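Local coordinates for sterol regulatory element-binding protein cleavage-activating protein (Schizosaccharomyces pombe, PDB 4YHC), which acts as an escort protein required for sre1 processing at low sterol and oxygen levels, this chain being its WD40 domain, at residues A[350-355]-A[366-371]; A[410-415]-A[425-430]; A[133-138]-A[153-158]; A[86-91]-A[99-104]. The protein carries 9 engineered substitutions. One frame throughout, in Å; residues are numbered along the deposited sequence.

All four contacts are antiparallel strand pairings within beta hairpins of the WD40 propeller domain. Along the chain the order is contact 4, contact 3, contact 1, contact 2, each closing before the next opens. Contacts 1 and 2 lie in one sheet, where strands 363-374 and 406-416 are neighbours; their centres are about 9 Å apart, and Arg368 and Glu411 form a salt bridge between them. Contacts 4 and 3 belong to separate sheets that pack together, their centres about 12 Å apart, with Tyr88 against Ile156. Contact 3 faces contacts 1 and 2 from the opposite side of the chain's centre, centres about 44 and 45 Å away. All four fall within the region probably binding sre1.

Contact 1: residues A[350-355]-A[366-371]; sequences EDASES and GMRRKS. Engineered in segment 350-355: Ser355 (natural residue Cys).
The guanidinium of Arg368 has OE2 of Glu350 over one face and the CG of Lys370, from its own strand, over the other, while CB of Ala352 comes in obliquely. Glu350 OE2 lies 3.3 Å from Arg368 NE, well out of the guanidinium plane, so this salt bridge works through charge alone; the two planes are turned 50° apart. No N-H points at this oxygen, but NH1 forms a second salt bridge with Glu411 on strand 406-416. The Arg368 chain leaves with CG between its backbone N and carbonyl carbon (chi1 38°), and its CD passes 3.5 Å from Ser353 OG, a hydroxyl hydrogen-bonded to Trp413 NE1. A leucine in place of Arg368 would probably leave the carboxylates of Glu350 and Glu411 without the positive charge they share. Strand 354-357, at one edge of a propeller sheet, follows a type I turn from Glu350 to Ser353 and pairs with strand 363-374 in a hairpin. Glu354 and Met367 are its hydrogen-bonded pair, each N reaching the other's O at 3.0 Å. A water ties the turn to the partner strand, accepting from Arg369 N and donating to Ala352 O.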
loop_
_atom_site.group_PDB
_atom_site.type_symbol
_atom_site.label_atom_id
_atom_site.label_comp_id
_atom_site.label_asym_id
_atom_site.label_seq_id
_atom_site.Cartn_x
_atom_site.Cartn_y
_atom_site.Cartn_z
ATOM N N GLU A 350 19.448 -7.707 -3.459
ATOM C CA GLU A 350 19.925 -9.003 -2.914
ATOM C C GLU A 350 18.937 -9.577 -1.911
ATOM O O GLU A 350 18.255 -8.856 -1.175
ATOM C CB GLU A 350 21.321 -8.897 -2.285
ATOM C CG GLU A 350 21.392 -8.052 -1.019
ATOM C CD GLU A 350 22.801 -8.044 -0.421
ATOM O OE1 GLU A 350 23.566 -8.995 -0.702
ATOM O OE2 GLU A 350 23.150 -7.106 0.333
ATOM N N ASP A 351 18.825 -10.888 -1.933
ATOM C CA ASP A 351 17.865 -11.601 -1.111
ATOM C C ASP A 351 17.995 -11.270 0.377
ATOM O O ASP A 351 17.001 -11.231 1.124
ATOM C CB ASP A 351 18.069 -13.108 -1.307
ATOM C CG ASP A 351 16.798 -13.792 -1.696
ATOM O OD1 ASP A 351 16.029 -14.138 -0.763
ATOM O OD2 ASP A 351 16.557 -13.951 -2.923
ATOM N N ALA A 352 19.230 -10.992 0.794
ATOM C CA ALA A 352 19.507 -10.751 2.183
ATOM C C ALA A 352 18.688 -9.549 2.677
ATOM O O ALA A 352 18.357 -9.522 3.859
ATOM C CB ALA A 352 21.001 -10.522 2.414
ATOM N N SER A 353 18.369 -8.576 1.810
ATOM C CA SER A 353 17.648 -7.371 2.267
ATOM C C SER A 353 16.153 -7.517 2.262
ATOM O O SER A 353 15.580 -7.948 1.324
ATOM C CB SER A 353 18.012 -6.130 1.432
ATOM O OG SER A 353 19.228 -5.586 1.795
ATOM N N GLU A 354 15.502 -6.946 3.250
ATOM C CA GLU A 354 14.136 -6.626 3.107
ATOM C C GLU A 354 14.121 -5.209 2.530
ATOM O O GLU A 354 14.683 -4.279 3.140
ATOM C CB GLU A 354 13.438 -6.660 4.457
ATOM C CG GLU A 354 11.998 -6.209 4.507
ATOM C CD GLU A 354 10.976 -7.086 3.746
ATOM O OE1 GLU A 354 11.368 -8.154 3.160
ATOM O OE2 GLU A 354 9.767 -6.673 3.715
ATOM N N SER A 355 13.383 -4.994 1.453
ATOM C CA SER A 355 13.294 -3.671 0.866
ATOM C C SER A 355 11.877 -3.249 0.556
ATOM O O SER A 355 11.015 -4.086 0.374
ATOM C CB SER A 355 14.091 -3.636 -0.422
ATOM O OG SER A 355 13.465 -4.312 -1.459
ATOM N N GLY A 366 15.967 -0.179 2.539
ATOM C CA GLY A 366 16.144 -1.539 2.915
ATOM C C GLY A 366 16.949 -1.753 4.152
ATOM O O GLY A 366 17.664 -0.851 4.570
ATOM N N MET A 367 16.874 -2.985 4.718
ATOM C CA MET A 367 17.658 -3.372 5.868
ATOM C C MET A 367 18.127 -4.836 5.721
ATOM O O MET A 367 17.332 -5.697 5.334
ATOM C CB MET A 367 16.825 -3.276 7.143
ATOM C CG MET A 367 16.503 -1.870 7.589
ATOM S SD MET A 367 15.872 -1.777 9.291
ATOM C CE MET A 367 17.321 -2.205 10.252
ATOM N N ARG A 368 19.364 -5.116 6.092
ATOM C CA ARG A 368 19.885 -6.529 6.194
ATOM C C ARG A 368 20.747 -6.705 7.424
ATOM O O ARG A 368 21.490 -5.774 7.787
ATOM C CB ARG A 368 20.741 -6.960 5.015
ATOM C CG ARG A 368 21.655 -5.914 4.459
ATOM C CD ARG A 368 22.351 -6.451 3.220
ATOM N NE ARG A 368 23.378 -7.383 3.566
ATOM C CZ ARG A 368 24.671 -7.089 3.613
ATOM N NH1 ARG A 368 25.134 -5.871 3.300
ATOM N NH2 ARG A 368 25.512 -8.037 3.967
ATOM N N ARG A 369 20.615 -7.855 8.069
ATOM C CA ARG A 369 21.483 -8.168 9.190
ATOM C C ARG A 369 22.778 -8.725 8.584
ATOM O O ARG A 369 22.719 -9.751 8.005
ATOM C CB ARG A 369 20.824 -9.146 10.183
ATOM C CG ARG A 369 21.656 -9.295 11.480
ATOM C CD ARG A 369 21.390 -10.523 12.305
ATOM N NE ARG A 369 20.011 -10.867 12.250
ATOM C CZ ARG A 369 19.515 -11.821 11.496
ATOM N NH1 ARG A 369 20.316 -12.581 10.754
ATOM N NH2 ARG A 369 18.207 -12.016 11.488
ATOM N N LYS A 370 23.899 -7.997 8.663
ATOM C CA LYS A 370 25.226 -8.474 8.240
ATOM C C LYS A 370 25.818 -9.545 9.141
ATOM O O LYS A 370 26.407 -10.471 8.650
ATOM C CB LYS A 370 26.241 -7.353 8.213
ATOM C CG LYS A 370 26.030 -6.387 7.071
ATOM C CD LYS A 370 27.236 -5.475 6.893
ATOM C CE LYS A 370 27.128 -4.220 7.710
ATOM N NZ LYS A 370 28.303 -3.402 7.401
ATOM N N SER A 371 25.657 -9.423 10.456
ATOM C CA SER A 371 26.356 -10.312 11.386
ATOM C C SER A 371 25.802 -10.254 12.796
ATOM O O SER A 371 25.135 -9.294 13.197
ATOM C CB SER A 371 27.836 -9.949 11.464
ATOM O OG SER A 371 28.001 -8.716 12.177
HETATM O O HOH W 1 18.854 -9.974 6.823
#

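Contact 2: residues A[410-415]-A[425-430]; sequences WEVWMY and KSLKMY
In the beta hairpin of strands 406-416 and 421-432, part of a propeller sheet, Trp410 faces Leu427 and Val412 faces Lys425 as antiparallel hydrogen-bonded pairs. Trp410 N reaches Leu427 O at 2.6 Å in a nearly straight bond, and Leu427 N returns to Trp410 O; Val412 and Lys425 exchange two more, at 2.8 Å for Val412 N to Lys425 O. Glu411 and Ser426, the non-hydrogen-bonded pair between them, turn to the other side of the sheet. Met429 covers part of one face of the Trp410 indole: its CE sits 4.1 Å from the centroid of the five-membered ring, 20° off the normal, with SD farther out at an oblique angle. Fully extended beyond CG (chi2 -175°, chi3 -178°), the methionine lays this methyl over the ring near its rim. Leu427 O lies at the indole's edge, in plane, and NE1 is hydrogen-bonded to Gln408. Along the same face, Val412 CG2 meets Leu427 CB at 4.2 Å, both side chains packing against Ile22 of strand 20-24. Methionine methyl over indole, a Met-aromatic contact with CH-pi character, here lies beside the paired strands of an antiparallel hairpin in a WD40 propeller sheet.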
loop_
_atom_site.group_PDB
_atom_site.type_symbol
_atom_site.label_atom_id
_atom_site.label_comp_id
_atom_site.label_asym_id
_atom_site.label_seq_id
_atom_site.Cartn_x
_atom_site.Cartn_y
_atom_site.Cartn_z
ATOM N N TRP A 410 23.757 -4.320 11.480
ATOM C CA TRP A 410 22.769 -4.183 10.351
ATOM C C TRP A 410 23.248 -3.172 9.355
ATOM O O TRP A 410 24.063 -2.244 9.692
ATOM C CB TRP A 410 21.425 -3.773 10.908
ATOM C CG TRP A 410 20.794 -4.770 11.791
ATOM C CD1 TRP A 410 21.115 -5.044 13.075
ATOM C CD2 TRP A 410 19.682 -5.627 11.459
ATOM N NE1 TRP A 410 20.301 -6.076 13.560
ATOM C CE2 TRP A 410 19.370 -6.386 12.605
ATOM C CE3 TRP A 410 18.889 -5.781 10.315
ATOM C CZ2 TRP A 410 18.369 -7.341 12.621
ATOM C CZ3 TRP A 410 17.825 -6.717 10.341
ATOM C CH2 TRP A 410 17.600 -7.498 11.485
ATOM N N GLU A 411 22.852 -3.337 8.099
ATOM C CA GLU A 411 23.066 -2.328 7.117
ATOM C C GLU A 411 21.649 -1.767 6.801
ATOM O O GLU A 411 20.707 -2.531 6.558
ATOM C CB GLU A 411 23.759 -2.848 5.872
ATOM C CG GLU A 411 23.896 -1.764 4.802
ATOM C CD GLU A 411 24.093 -2.281 3.391
ATOM O OE1 GLU A 411 23.803 -3.473 3.107
ATOM O OE2 GLU A 411 24.501 -1.459 2.530
ATOM N N VAL A 412 21.505 -0.463 6.974
ATOM C CA VAL A 412 20.311 0.314 6.569
ATOM C C VAL A 412 20.640 1.092 5.346
ATOM O O VAL A 412 21.644 1.837 5.308
ATOM C CB VAL A 412 19.904 1.285 7.646
ATOM C CG1 VAL A 412 18.491 1.786 7.406
ATOM C CG2 VAL A 412 20.000 0.593 8.966
ATOM N N TRP A 413 19.852 0.957 4.295
ATOM C CA TRP A 413 20.244 1.638 3.080
ATOM C C TRP A 413 19.091 2.289 2.351
ATOM O O TRP A 413 17.927 1.958 2.568
ATOM C CB TRP A 413 20.995 0.682 2.126
ATOM C CG TRP A 413 20.250 -0.602 1.776
ATOM C CD1 TRP A 413 20.368 -1.768 2.344
ATOM C CD2 TRP A 413 19.298 -0.760 0.710
ATOM N NE1 TRP A 413 19.528 -2.695 1.733
ATOM C CE2 TRP A 413 18.878 -2.089 0.713
ATOM C CE3 TRP A 413 18.782 0.090 -0.230
ATOM C CZ2 TRP A 413 17.904 -2.588 -0.196
ATOM C CZ3 TRP A 413 17.813 -0.381 -1.103
ATOM C CH2 TRP A 413 17.412 -1.734 -1.093
ATOM N N MET A 414 19.443 3.187 1.435
ATOM C CA MET A 414 18.462 3.826 0.595
ATOM C C MET A 414 18.967 3.990 -0.776
ATOM O O MET A 414 20.160 4.063 -0.993
ATOM C CB MET A 414 18.104 5.188 1.169
ATOM C CG MET A 414 19.269 6.163 1.364
ATOM S SD MET A 414 18.753 7.955 1.492
ATOM C CE MET A 414 17.916 8.288 -0.035
ATOM N N TYR A 415 18.053 4.056 -1.722
ATOM C CA TYR A 415 18.357 4.347 -3.084
ATOM C C TYR A 415 17.373 5.420 -3.591
ATOM O O TYR A 415 16.138 5.234 -3.538
ATOM C CB TYR A 415 18.249 3.081 -3.945
ATOM C CG TYR A 415 18.643 3.293 -5.409
ATOM C CD1 TYR A 415 19.991 3.515 -5.759
ATOM C CD2 TYR A 415 17.690 3.272 -6.412
ATOM C CE1 TYR A 415 20.363 3.729 -7.091
ATOM C CE2 TYR A 415 18.038 3.503 -7.724
ATOM C CZ TYR A 415 19.375 3.711 -8.064
ATOM O OH TYR A 415 19.677 3.929 -9.376
ATOM N N LYS A 425 24.117 3.004 5.886
ATOM C CA LYS A 425 24.576 3.255 7.219
ATOM C C LYS A 425 24.669 1.889 7.888
ATOM O O LYS A 425 23.809 0.996 7.706
ATOM C CB LYS A 425 23.634 4.187 8.022
ATOM C CG LYS A 425 23.550 5.617 7.494
ATOM C CD LYS A 425 22.893 6.584 8.448
ATOM C CE LYS A 425 23.042 8.033 7.918
ATOM N NZ LYS A 425 22.431 8.998 8.852
ATOM N N SER A 426 25.759 1.716 8.614
ATOM C CA SER A 426 25.996 0.538 9.437
ATOM C C SER A 426 25.389 0.789 10.839
ATOM O O SER A 426 25.593 1.857 11.441
ATOM C CB SER A 426 27.534 0.308 9.460
ATOM O OG SER A 426 27.863 -0.881 10.125
ATOM N N LEU A 427 24.626 -0.162 11.349
ATOM C CA LEU A 427 23.891 0.027 12.592
ATOM C C LEU A 427 24.251 -1.139 13.459
ATOM O O LEU A 427 23.859 -2.292 13.166
ATOM C CB LEU A 427 22.391 0.038 12.345
ATOM C CG LEU A 427 21.530 0.355 13.561
ATOM C CD1 LEU A 427 20.048 0.481 13.164
ATOM C CD2 LEU A 427 21.610 -0.692 14.606
ATOM N N LYS A 428 25.003 -0.882 14.530
ATOM C CA LYS A 428 25.369 -1.960 15.453
ATOM C C LYS A 428 24.471 -1.938 16.668
ATOM O O LYS A 428 24.368 -0.908 17.322
ATOM C CB LYS A 428 26.824 -1.821 15.898
ATOM C CG LYS A 428 27.207 -2.883 16.888
ATOM C CD LYS A 428 28.546 -2.602 17.585
ATOM C CE LYS A 428 29.771 -3.103 16.824
ATOM N NZ LYS A 428 30.871 -3.555 17.766
ATOM N N MET A 429 23.860 -3.068 16.989
ATOM C CA MET A 429 22.928 -3.187 18.110
ATOM C C MET A 429 23.562 -4.083 19.184
ATOM O O MET A 429 23.814 -5.301 18.946
ATOM C CB MET A 429 21.598 -3.839 17.679
ATOM C CG MET A 429 20.792 -3.057 16.617
ATOM S SD MET A 429 19.185 -3.871 16.322
ATOM C CE MET A 429 18.460 -2.862 15.054
ATOM N N TYR A 430 23.830 -3.473 20.333
ATOM C CA TYR A 430 24.498 -4.163 21.438
ATOM C C TYR A 430 23.452 -4.784 22.315
ATOM O O TYR A 430 22.567 -4.114 22.769
ATOM C CB TYR A 430 25.339 -3.184 22.258
ATOM C CG TYR A 430 26.117 -3.931 23.279
ATOM C CD1 TYR A 430 27.262 -4.617 22.917
ATOM C CD2 TYR A 430 25.669 -4.037 24.577
ATOM C CE1 TYR A 430 27.983 -5.334 23.846
ATOM C CE2 TYR A 430 26.382 -4.753 25.528
ATOM C CZ TYR A 430 27.541 -5.396 25.152
ATOM O OH TYR A 430 28.254 -6.121 26.066
#

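Contact 3: residues A[133-138]-A[153-158]; sequences DEWKNF and SLTIEI
Asn137 and Thr155 stand opposite each other as a non-hydrogen-bonded antiparallel pair, their side chains slanting across one another on one face of the sheet. The amide reaches over so that ND2 gives Thr155 OG1 a weak, bent hydrogen bond (3.1 Å, 129° at the hydrogen). Thr155 carries OG1 beside its own backbone N (chi1 -60°), which turns the hydroxyl to the amide and leaves CG2 leaning over Lys136 O. At the far end of the amide, Asn137 OD1 takes a weak bond from Thr129 N, so both ends of the amide have a partner, though each bond is weak.

Phe138 and Ile156 pack on the reverse face, where CE2 of the phenyl ring meets Ile156 CD1 at 4.0 Å, the methyl lying oblique to the ring. The same ring meets Trp125 of strand 121-127 edge-to-face. Phe138 CB also lies 4.3 Å from Leu154 CB, directly across the strands.

Four backbone bonds join Lys136 to Ile156 and Phe138 to Leu154, Ile156 N to Lys136 O the straightest at 2.8 Å and 170°. Farther along, Ile158 CD1 touches Glu134 O at 3.4 Å. Since the side-chain hydrogen bond across the strands is weak, the polar part of the pairing in this predicted WD repeat probably rests mainly on the four main-chain bonds, with Phe138, Leu154 and Ile156 adding apolar contact on the reverse face.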
loop_
_atom_site.group_PDB
_atom_site.type_symbol
_atom_site.label_atom_id
_atom_site.label_comp_id
_atom_site.label_asym_id
_atom_site.label_seq_id
_atom_site.Cartn_x
_atom_site.Cartn_y
_atom_site.Cartn_z
ATOM N N ASP A 133 -18.637 16.862 9.686
ATOM C CA ASP A 133 -18.095 16.466 10.984
ATOM C C ASP A 133 -19.200 15.755 11.784
ATOM O O ASP A 133 -18.912 15.140 12.809
ATOM C CB ASP A 133 -17.573 17.672 11.807
ATOM C CG ASP A 133 -16.881 18.760 10.959
ATOM O OD1 ASP A 133 -17.558 19.401 10.128
ATOM O OD2 ASP A 133 -15.672 19.014 11.163
ATOM N N GLU A 134 -20.454 15.853 11.322
ATOM C CA GLU A 134 -21.624 15.331 12.058
ATOM C C GLU A 134 -21.832 13.830 11.936
ATOM O O GLU A 134 -21.927 13.114 12.939
ATOM C CB GLU A 134 -22.900 16.057 11.621
ATOM C CG GLU A 134 -23.095 17.352 12.398
ATOM C CD GLU A 134 -24.097 18.298 11.777
ATOM O OE1 GLU A 134 -25.065 17.804 11.156
ATOM O OE2 GLU A 134 -23.910 19.526 11.937
ATOM N N TRP A 135 -21.929 13.360 10.704
ATOM C CA TRP A 135 -22.149 11.949 10.449
ATOM C C TRP A 135 -21.370 11.574 9.195
ATOM O O TRP A 135 -21.052 12.422 8.361
ATOM C CB TRP A 135 -23.649 11.645 10.277
ATOM C CG TRP A 135 -24.247 12.423 9.171
ATOM C CD1 TRP A 135 -24.560 13.757 9.182
ATOM C CD2 TRP A 135 -24.558 11.948 7.854
ATOM N NE1 TRP A 135 -25.070 14.134 7.961
ATOM C CE2 TRP A 135 -25.074 13.046 7.124
ATOM C CE3 TRP A 135 -24.459 10.703 7.222
ATOM C CZ2 TRP A 135 -25.493 12.933 5.793
ATOM C CZ3 TRP A 135 -24.872 10.593 5.896
ATOM C CH2 TRP A 135 -25.384 11.703 5.199
ATOM N N LYS A 136 -21.047 10.303 9.084
ATOM C CA LYS A 136 -20.377 9.789 7.893
ATOM C C LYS A 136 -21.009 8.480 7.453
ATOM O O LYS A 136 -21.346 7.612 8.281
ATOM C CB LYS A 136 -18.920 9.471 8.186
ATOM C CG LYS A 136 -18.129 10.571 8.835
ATOM C CD LYS A 136 -16.703 10.092 9.061
ATOM C CE LYS A 136 -15.878 11.148 9.772
ATOM N NZ LYS A 136 -16.263 12.563 9.457
ATOM N N ASN A 137 -21.075 8.301 6.150
ATOM C CA ASN A 137 -21.458 7.044 5.577
ATOM C C ASN A 137 -20.314 6.375 4.822
ATOM O O ASN A 137 -19.530 7.064 4.188
ATOM C CB ASN A 137 -22.582 7.296 4.603
ATOM C CG ASN A 137 -23.202 6.018 4.169
ATOM O OD1 ASN A 137 -23.200 5.675 2.986
ATOM N ND2 ASN A 137 -23.662 5.253 5.142
ATOM N N PHE A 138 -20.209 5.057 4.927
ATOM C CA PHE A 138 -19.166 4.284 4.266
ATOM C C PHE A 138 -19.791 3.062 3.667
ATOM O O PHE A 138 -20.807 2.590 4.155
ATOM C CB PHE A 138 -18.072 3.789 5.236
ATOM C CG PHE A 138 -17.280 4.876 5.898
ATOM C CD1 PHE A 138 -16.200 5.499 5.237
ATOM C CD2 PHE A 138 -17.626 5.322 7.150
ATOM C CE1 PHE A 138 -15.467 6.487 5.856
ATOM C CE2 PHE A 138 -16.886 6.327 7.773
ATOM C CZ PHE A 138 -15.825 6.915 7.131
ATOM N N SER A 153 -23.423 -1.281 4.300
ATOM C CA SER A 153 -23.545 0.167 4.475
ATOM C C SER A 153 -23.358 0.432 5.949
ATOM O O SER A 153 -24.004 -0.198 6.806
ATOM C CB SER A 153 -24.918 0.692 4.027
ATOM O OG SER A 153 -24.975 2.074 4.298
ATOM N N LEU A 154 -22.426 1.334 6.223
ATOM C CA LEU A 154 -22.022 1.649 7.575
ATOM C C LEU A 154 -22.246 3.119 7.775
ATOM O O LEU A 154 -21.669 3.927 7.052
ATOM C CB LEU A 154 -20.538 1.286 7.758
ATOM C CG LEU A 154 -19.863 1.652 9.057
ATOM C CD1 LEU A 154 -20.553 1.024 10.277
ATOM C CD2 LEU A 154 -18.404 1.227 8.971
ATOM N N THR A 155 -23.066 3.471 8.753
ATOM C CA THR A 155 -23.212 4.873 9.130
ATOM C C THR A 155 -22.631 5.109 10.495
ATOM O O THR A 155 -22.904 4.374 11.439
ATOM C CB THR A 155 -24.680 5.363 9.129
ATOM O OG1 THR A 155 -25.221 5.212 7.825
ATOM C CG2 THR A 155 -24.730 6.843 9.437
ATOM N N ILE A 156 -21.856 6.172 10.620
ATOM C CA ILE A 156 -21.208 6.485 11.854
ATOM C C ILE A 156 -21.625 7.859 12.313
ATOM O O ILE A 156 -21.652 8.809 11.528
ATOM C CB ILE A 156 -19.683 6.418 11.694
ATOM C CG1 ILE A 156 -19.282 4.965 11.456
ATOM C CG2 ILE A 156 -18.982 7.005 12.910
ATOM C CD1 ILE A 156 -17.773 4.764 11.393
ATOM N N GLU A 157 -21.960 7.938 13.603
ATOM C CA GLU A 157 -22.304 9.194 14.239
ATOM C C GLU A 157 -21.464 9.413 15.486
ATOM O O GLU A 157 -20.586 8.639 15.808
ATOM C CB GLU A 157 -23.786 9.197 14.579
ATOM C CG GLU A 157 -24.657 9.165 13.350
ATOM C CD GLU A 157 -26.100 9.480 13.654
ATOM O OE1 GLU A 157 -26.967 8.666 13.266
ATOM O OE2 GLU A 157 -26.375 10.536 14.274
ATOM N N ILE A 158 -21.716 10.508 16.178
ATOM C CA ILE A 158 -21.021 10.785 17.428
ATOM C C ILE A 158 -21.356 9.668 18.434
ATOM O O ILE A 158 -20.476 9.023 19.009
ATOM C CB ILE A 158 -21.436 12.161 18.011
ATOM C CG1 ILE A 158 -21.281 13.288 16.957
ATOM C CG2 ILE A 158 -20.618 12.451 19.267
ATOM C CD1 ILE A 158 -22.556 13.702 16.248
#

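Contact 4: residues A[86-91]-A[99-104]; sequences GNYVSL and ILNVES
Tyr88 sets its CG beside its own backbone N (chi1 -57°), while Asn101 across from it swings CG round beside the carbonyl carbon (chi1 -174°), and the amide comes up obliquely to the phenol ring. Tyr88 CE1 lies 3.7 Å from Asn101 ND2, the two planes inclined by 63°, and Leu100 O sits at the ring's edge, near its plane. The other end of the amide serves the backbone that follows: Asn101 OD1 accepts from Ser104 N at 2.9 Å, well above the carbonyl plane, and weakly from Glu103 N, forming an Asx motif. An alanine in this position would lose OD1, and the backbone N-H groups of Glu103 and Ser104 would likely be left without their side-chain acceptor.

Between the strands, Val89 N bonds to Leu100 O, Leu100 N to Val89 O at 2.8 Å, and Val102 N to Asn87 O at 2.7 Å. On the face away from Tyr88, Val89 CG2 and Val102 CG1 meet at 3.4 Å, tighter than usual, and Leu91 CD1 touches Leu100 CD1 at 3.9 Å.

This hairpin forms the middle of a four-stranded sheet in predicted WD repeat 2, flanked by strands 79-82 and 106-112. Tyr88 and Ile99 pack on Trp125 of strand 121-127, whose NE1 is hydrogen-bonded to Ser90 OG, whereas Leu100 and Val102 lie against Leu66 of strand 63-68.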
loop_
_atom_site.group_PDB
_atom_site.type_symbol
_atom_site.label_atom_id
_atom_site.label_comp_id
_atom_site.label_asym_id
_atom_site.label_seq_id
_atom_site.Cartn_x
_atom_site.Cartn_y
_atom_site.Cartn_z
ATOM N N GLY A 86 -8.100 7.380 8.535
ATOM C CA GLY A 86 -7.371 6.930 9.712
ATOM C C GLY A 86 -8.002 7.167 11.067
ATOM O O GLY A 86 -7.294 7.267 12.083
ATOM N N ASN A 87 -9.323 7.302 11.088
ATOM C CA ASN A 87 -10.059 7.548 12.336
ATOM C C ASN A 87 -10.758 6.340 12.895
ATOM O O ASN A 87 -11.067 6.309 14.101
ATOM C CB ASN A 87 -11.100 8.655 12.143
ATOM C CG ASN A 87 -10.461 9.953 11.753
ATOM O OD1 ASN A 87 -9.476 10.346 12.330
ATOM N ND2 ASN A 87 -10.941 10.550 10.703
ATOM N N TYR A 88 -11.036 5.369 12.028
ATOM C CA TYR A 88 -11.706 4.138 12.413
ATOM C C TYR A 88 -10.912 2.898 11.953
ATOM O O TYR A 88 -10.230 2.910 10.910
ATOM C CB TYR A 88 -13.127 4.117 11.780
ATOM C CG TYR A 88 -13.917 5.308 12.181
ATOM C CD1 TYR A 88 -14.497 5.399 13.466
ATOM C CD2 TYR A 88 -14.057 6.379 11.344
ATOM C CE1 TYR A 88 -15.197 6.535 13.860
ATOM C CE2 TYR A 88 -14.743 7.531 11.752
ATOM C CZ TYR A 88 -15.297 7.595 13.017
ATOM O OH TYR A 88 -15.980 8.745 13.397
ATOM N N VAL A 89 -10.992 1.846 12.729
ATOM C CA VAL A 89 -10.441 0.548 12.345
ATOM C C VAL A 89 -11.568 -0.479 12.391
ATOM O O VAL A 89 -12.442 -0.418 13.332
ATOM C CB VAL A 89 -9.309 0.125 13.274
ATOM C CG1 VAL A 89 -8.599 -1.093 12.727
ATOM C CG2 VAL A 89 -8.255 1.213 13.377
ATOM N N SER A 90 -11.582 -1.376 11.395
ATOM C CA SER A 90 -12.475 -2.539 11.372
ATOM C C SER A 90 -11.686 -3.769 11.575
ATOM O O SER A 90 -10.757 -4.012 10.819
ATOM C CB SER A 90 -13.217 -2.726 10.039
ATOM O OG SER A 90 -12.305 -2.753 8.942
ATOM N N LEU A 91 -12.047 -4.538 12.594
ATOM C CA LEU A 91 -11.406 -5.813 12.897
ATOM C C LEU A 91 -12.432 -6.939 12.637
ATOM O O LEU A 91 -13.579 -6.831 13.047
ATOM C CB LEU A 91 -10.988 -5.853 14.347
ATOM C CG LEU A 91 -9.979 -4.878 14.927
ATOM C CD1 LEU A 91 -9.825 -5.169 16.408
ATOM C CD2 LEU A 91 -8.647 -5.044 14.211
ATOM N N ILE A 99 -15.999 -2.318 14.980
ATOM C CA ILE A 99 -15.631 -1.017 14.436
ATOM C C ILE A 99 -15.238 -0.133 15.596
ATOM O O ILE A 99 -16.109 0.183 16.464
ATOM C CB ILE A 99 -16.794 -0.302 13.724
ATOM C CG1 ILE A 99 -17.375 -1.157 12.591
ATOM C CG2 ILE A 99 -16.369 1.090 13.257
ATOM C CD1 ILE A 99 -16.405 -1.591 11.535
ATOM N N LEU A 100 -13.958 0.243 15.623
ATOM C CA LEU A 100 -13.416 1.112 16.650
ATOM C C LEU A 100 -13.066 2.490 16.184
ATOM O O LEU A 100 -12.463 2.705 15.113
ATOM C CB LEU A 100 -12.185 0.520 17.279
ATOM C CG LEU A 100 -12.383 -0.791 18.040
ATOM C CD1 LEU A 100 -11.387 -1.767 17.457
ATOM C CD2 LEU A 100 -12.204 -0.685 19.568
ATOM N N ASN A 101 -13.353 3.419 17.049
ATOM C CA ASN A 101 -12.982 4.784 16.855
ATOM C C ASN A 101 -11.579 4.870 17.402
ATOM O O ASN A 101 -11.343 4.526 18.576
ATOM C CB ASN A 101 -13.956 5.665 17.618
ATOM C CG ASN A 101 -13.739 7.132 17.361
ATOM O OD1 ASN A 101 -12.619 7.610 17.208
ATOM N ND2 ASN A 101 -14.823 7.851 17.274
ATOM N N VAL A 102 -10.601 5.288 16.582
ATOM C CA VAL A 102 -9.227 5.329 17.129
ATOM C C VAL A 102 -8.846 6.742 17.575
ATOM O O VAL A 102 -7.953 6.865 18.391
ATOM C CB VAL A 102 -8.140 4.724 16.221
ATOM C CG1 VAL A 102 -8.265 3.201 16.172
ATOM C CG2 VAL A 102 -8.200 5.287 14.828
ATOM N N GLU A 103 -9.571 7.755 17.096
ATOM C CA GLU A 103 -9.314 9.154 17.421
ATOM C C GLU A 103 -9.792 9.425 18.827
ATOM O O GLU A 103 -9.055 9.937 19.637
ATOM C CB GLU A 103 -9.993 10.082 16.377
ATOM C CG GLU A 103 -9.141 11.268 15.896
ATOM C CD GLU A 103 -7.727 10.840 15.455
ATOM O OE1 GLU A 103 -7.563 10.180 14.389
ATOM O OE2 GLU A 103 -6.761 11.117 16.197
ATOM N N SER A 104 -11.006 9.014 19.159
ATOM C CA SER A 104 -11.447 8.985 20.572
ATOM C C SER A 104 -11.790 7.554 20.977
ATOM O O SER A 104 -12.941 7.109 20.764
ATOM C CB SER A 104 -12.680 9.891 20.785
ATOM O OG SER A 104 -12.494 11.171 20.192
#